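Local structure of beta-glucanase (Bacteroides thetaiotaomicron, 6EUG) at residues A[136-144]-A[154-162]. The protein probably hydrolyses beta-1,3-linked galactans as a glycoside hydrolase, this chain being its family 43 domain, which binds glucoimidazole in its pocket. Sequence-based numbering, arbitrary orientation.
Sequences YGPARAAVA and RFIRSGRVN. With GIM (glucoimidazole), chain B.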
loop_
_atom_site.group_PDB
_atom_site.type_symbol
_atom_site.label_atom_id
_atom_site.label_comp_id
_atom_site.label_asym_id
_atom_site.label_seq_id
_atom_site.Cartn_x
_atom_site.Cartn_y
_atom_site.Cartn_z
ATOM N N TYR A 136 12.967 -10.642 -4.181
ATOM C CA TYR A 136 12.402 -9.624 -3.269
ATOM C C TYR A 136 13.425 -9.161 -2.172
ATOM O O TYR A 136 13.049 -8.565 -1.159
ATOM C CB TYR A 136 11.072 -10.137 -2.651
ATOM C CG TYR A 136 9.863 -10.104 -3.592
ATOM C CD1 TYR A 136 9.580 -11.175 -4.429
ATOM C CD2 TYR A 136 8.987 -9.016 -3.613
ATOM C CE1 TYR A 136 8.485 -11.166 -5.292
ATOM C CE2 TYR A 136 7.893 -8.991 -4.479
ATOM C CZ TYR A 136 7.634 -10.086 -5.314
ATOM O OH TYR A 136 6.562 -10.115 -6.194
ATOM N N GLY A 137 14.708 -9.417 -2.386
ATOM C CA GLY A 137 15.772 -8.988 -1.482
ATOM C C GLY A 137 15.886 -7.494 -1.186
ATOM O O GLY A 137 15.911 -7.113 -0.030
ATOM N N PRO A 138 15.990 -6.641 -2.228
ATOM C CA PRO A 138 16.254 -5.218 -1.968
ATOM C C PRO A 138 15.258 -4.449 -1.075
ATOM O O PRO A 138 15.667 -3.535 -0.366
ATOM C CB PRO A 138 16.357 -4.614 -3.384
ATOM C CG PRO A 138 16.831 -5.763 -4.222
ATOM C CD PRO A 138 16.157 -6.983 -3.650
ATOM N N ALA A 139 13.955 -4.765 -1.172
ATOM C CA ALA A 139 12.911 -4.192 -0.335
ATOM C C ALA A 139 12.945 -2.675 -0.309
ATOM O O ALA A 139 13.106 -2.068 0.763
ATOM C CB ALA A 139 12.973 -4.789 1.084
ATOM N N ARG A 140 12.802 -2.069 -1.500
ATOM C CA ARG A 140 12.875 -0.615 -1.650
ATOM C C ARG A 140 11.516 0.075 -1.916
ATOM O O ARG A 140 10.533 -0.552 -2.398
ATOM C CB ARG A 140 13.802 -0.253 -2.807
ATOM C CG ARG A 140 15.276 -0.641 -2.643
ATOM C CD ARG A 140 16.125 -0.087 -3.787
ATOM N NE ARG A 140 17.552 -0.333 -3.563
ATOM C CZ ARG A 140 18.540 0.247 -4.230
ATOM N NH1 ARG A 140 18.304 1.167 -5.154
ATOM N NH2 ARG A 140 19.794 -0.094 -3.963
ATOM N N ALA A 141 11.477 1.367 -1.567
ATOM C CA ALA A 141 10.448 2.266 -2.070
ATOM C C ALA A 141 11.073 3.162 -3.123
ATOM O O ALA A 141 12.206 3.604 -2.969
ATOM C CB ALA A 141 9.835 3.107 -0.965
ATOM N N ALA A 142 10.312 3.431 -4.165
ATOM C CA ALA A 142 10.724 4.367 -5.235
ATOM C C ALA A 142 9.771 5.559 -5.354
ATOM O O ALA A 142 8.586 5.413 -5.091
ATOM C CB ALA A 142 10.796 3.633 -6.549
ATOM N N VAL A 143 10.281 6.695 -5.862
ATOM C CA VAL A 143 9.476 7.905 -6.026
ATOM C C VAL A 143 9.690 8.498 -7.438
ATOM O O VAL A 143 10.792 8.467 -7.992
ATOM C CB VAL A 143 9.751 8.941 -4.906
ATOM C CG1 VAL A 143 11.134 9.528 -4.976
ATOM C CG2 VAL A 143 8.734 10.079 -4.922
ATOM N N ALA A 144 8.581 8.952 -8.018
ATOM C CA ALA A 144 8.542 9.573 -9.337
ATOM C C ALA A 144 7.547 10.772 -9.345
ATOM O O ALA A 144 6.700 10.856 -8.465
ATOM C CB ALA A 144 8.158 8.525 -10.382
ATOM N N ARG A 154 8.310 10.968 -14.225
ATOM C CA ARG A 154 9.782 10.914 -14.247
ATOM C C ARG A 154 10.324 10.281 -12.932
ATOM O O ARG A 154 10.126 10.835 -11.847
ATOM C CB ARG A 154 10.365 12.322 -14.446
ATOM C CG ARG A 154 11.886 12.433 -14.243
ATOM C CD ARG A 154 12.430 13.838 -14.570
ATOM N NE ARG A 154 11.818 14.948 -13.808
ATOM C CZ ARG A 154 12.154 15.361 -12.572
ATOM N NH1 ARG A 154 13.102 14.760 -11.846
ATOM N NH2 ARG A 154 11.512 16.399 -12.046
ATOM N N PHE A 155 11.034 9.148 -13.062
ATOM C CA PHE A 155 11.692 8.473 -11.922
ATOM C C PHE A 155 12.728 9.416 -11.302
ATOM O O PHE A 155 13.490 10.091 -12.033
ATOM C CB PHE A 155 12.400 7.157 -12.377
ATOM C CG PHE A 155 13.263 6.514 -11.319
ATOM C CD1 PHE A 155 12.697 5.668 -10.371
ATOM C CD2 PHE A 155 14.639 6.755 -11.248
ATOM C CE1 PHE A 155 13.470 5.080 -9.379
ATOM C CE2 PHE A 155 15.415 6.179 -10.239
ATOM C CZ PHE A 155 14.838 5.330 -9.306
ATOM N N ILE A 156 12.729 9.481 -9.977
ATOM C CA ILE A 156 13.726 10.264 -9.226
ATOM C C ILE A 156 14.758 9.377 -8.552
ATOM O O ILE A 156 15.934 9.521 -8.807
ATOM C CB ILE A 156 13.085 11.213 -8.189
ATOM C CG1 ILE A 156 12.121 12.176 -8.868
ATOM C CG2 ILE A 156 14.166 11.977 -7.439
ATOM C CD1 ILE A 156 11.275 12.982 -7.901
ATOM N N ARG A 157 14.339 8.533 -7.610
ATOM C CA ARG A 157 15.288 7.686 -6.863
ATOM C C ARG A 157 14.544 6.570 -6.112
ATOM O O ARG A 157 13.305 6.571 -6.083
ATOM C CB ARG A 157 16.133 8.528 -5.893
ATOM C CG ARG A 157 15.373 8.988 -4.659
ATOM C CD ARG A 157 16.197 9.803 -3.668
ATOM N NE ARG A 157 16.493 11.139 -4.212
ATOM C CZ ARG A 157 15.748 12.254 -4.096
ATOM N NH1 ARG A 157 16.196 13.374 -4.681
ATOM N NH2 ARG A 157 14.569 12.295 -3.455
ATOM N N SER A 158 15.315 5.595 -5.615
ATOM C CA SER A 158 14.781 4.476 -4.822
ATOM C C SER A 158 15.735 4.166 -3.689
ATOM O O SER A 158 16.934 4.519 -3.730
ATOM C CB SER A 158 14.535 3.215 -5.679
ATOM O OG SER A 158 15.743 2.507 -5.992
ATOM N N GLY A 159 15.221 3.497 -2.662
ATOM C CA GLY A 159 16.070 3.116 -1.554
ATOM C C GLY A 159 15.261 2.533 -0.408
ATOM O O GLY A 159 14.030 2.613 -0.400
ATOM N N ARG A 160 15.972 1.957 0.560
ATOM C CA ARG A 160 15.408 1.651 1.867
ATOM C C ARG A 160 15.222 2.981 2.635
ATOM O O ARG A 160 15.778 4.049 2.243
ATOM C CB ARG A 160 16.260 0.614 2.634
ATOM C CG ARG A 160 16.242 -0.804 2.046
ATOM C CD ARG A 160 16.930 -1.841 2.922
ATOM N NE ARG A 160 16.805 -3.173 2.320
ATOM C CZ ARG A 160 17.253 -4.304 2.841
ATOM N NH1 ARG A 160 17.896 -4.303 3.990
ATOM N NH2 ARG A 160 17.051 -5.457 2.214
ATOM N N VAL A 161 14.477 2.926 3.727
ATOM C CA VAL A 161 13.921 4.138 4.340
ATOM C C VAL A 161 14.687 4.633 5.574
ATOM O O VAL A 161 14.927 3.876 6.507
ATOM C CB VAL A 161 12.430 3.947 4.691
ATOM C CG1 VAL A 161 11.822 5.241 5.217
ATOM C CG2 VAL A 161 11.614 3.416 3.491
ATOM N N ASN A 162 15.012 5.937 5.576
ATOM C CA ASN A 162 15.608 6.632 6.724
ATOM C C ASN A 162 16.932 6.011 7.258
ATOM O O ASN A 162 17.036 5.721 8.461
ATOM C CB ASN A 162 14.590 6.809 7.880
ATOM C CG ASN A 162 13.500 7.842 7.594
ATOM O OD1 ASN A 162 12.293 7.581 7.863
ATOM N ND2 ASN A 162 13.884 9.007 7.072
HETATM C C1 GIM B . 2.282 -10.323 -1.278
HETATM C C2 GIM B . 1.980 -8.897 -1.536
HETATM N N10 GIM B . 2.672 -11.228 -2.194
HETATM C C3 GIM B . 1.795 -8.672 -3.048
HETATM C C4 GIM B . 2.926 -9.417 -3.817
HETATM C C5 GIM B . 2.780 -10.938 -3.650
HETATM C C6 GIM B . 3.919 -11.725 -4.297
HETATM C C7 GIM B . 2.618 -12.213 -0.209
HETATM C C8 GIM B . 2.868 -12.411 -1.552
HETATM N N1 GIM B . 2.256 -10.919 -0.060
HETATM O O3 GIM B . 1.867 -7.273 -3.364
HETATM O O2 GIM B . 0.899 -8.491 -0.654
HETATM O O4 GIM B . 4.262 -9.007 -3.427
HETATM O O6 GIM B . 5.137 -11.512 -3.591
#
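Arg160 reaches along the turn that precedes strand 140-146 and holds it by two carbonyls. Its NE gives a straight bond to Pro138 O (2.9 Å, 171°); Pro138 O lies in the guanidinium plane, whereas NE stands above the plane of the Pro138 carbonyl, off its lone pairs. NH2 makes a weak, bent bond to Gly137 O at 3.0 Å. The chain is extended from CG to NE. Arg140's own extended chain runs over Gly159, and NH1 donates a hydrogen bond to Ser158 OG (3.0 Å), which lies in the guanidinium plane at its edge. That hydroxyl, set between its backbone N and carbonyl carbon (chi1 77°), also bonds Asp102. On the same face, the Ala142 methyl sits at the edge of the Phe155 ring, with CE1 and CB 4.2 Å apart; His101 meets this ring too. The Val143 and Ile156 side chains cross obliquely, with CG1 and CB 4.1 Å apart, and Val143 O takes the Ile156 N-H while Val143 N binds Arg157 O (3.0 Å). Ile156 and Arg157 thus both face Val143, a classic beta bulge in an antiparallel hairpin. These are the two last strands of a four-stranded blade of the family 43 five-bladed beta-propeller, and the loop before them supplies Tyr136 to the glucoimidazole pocket.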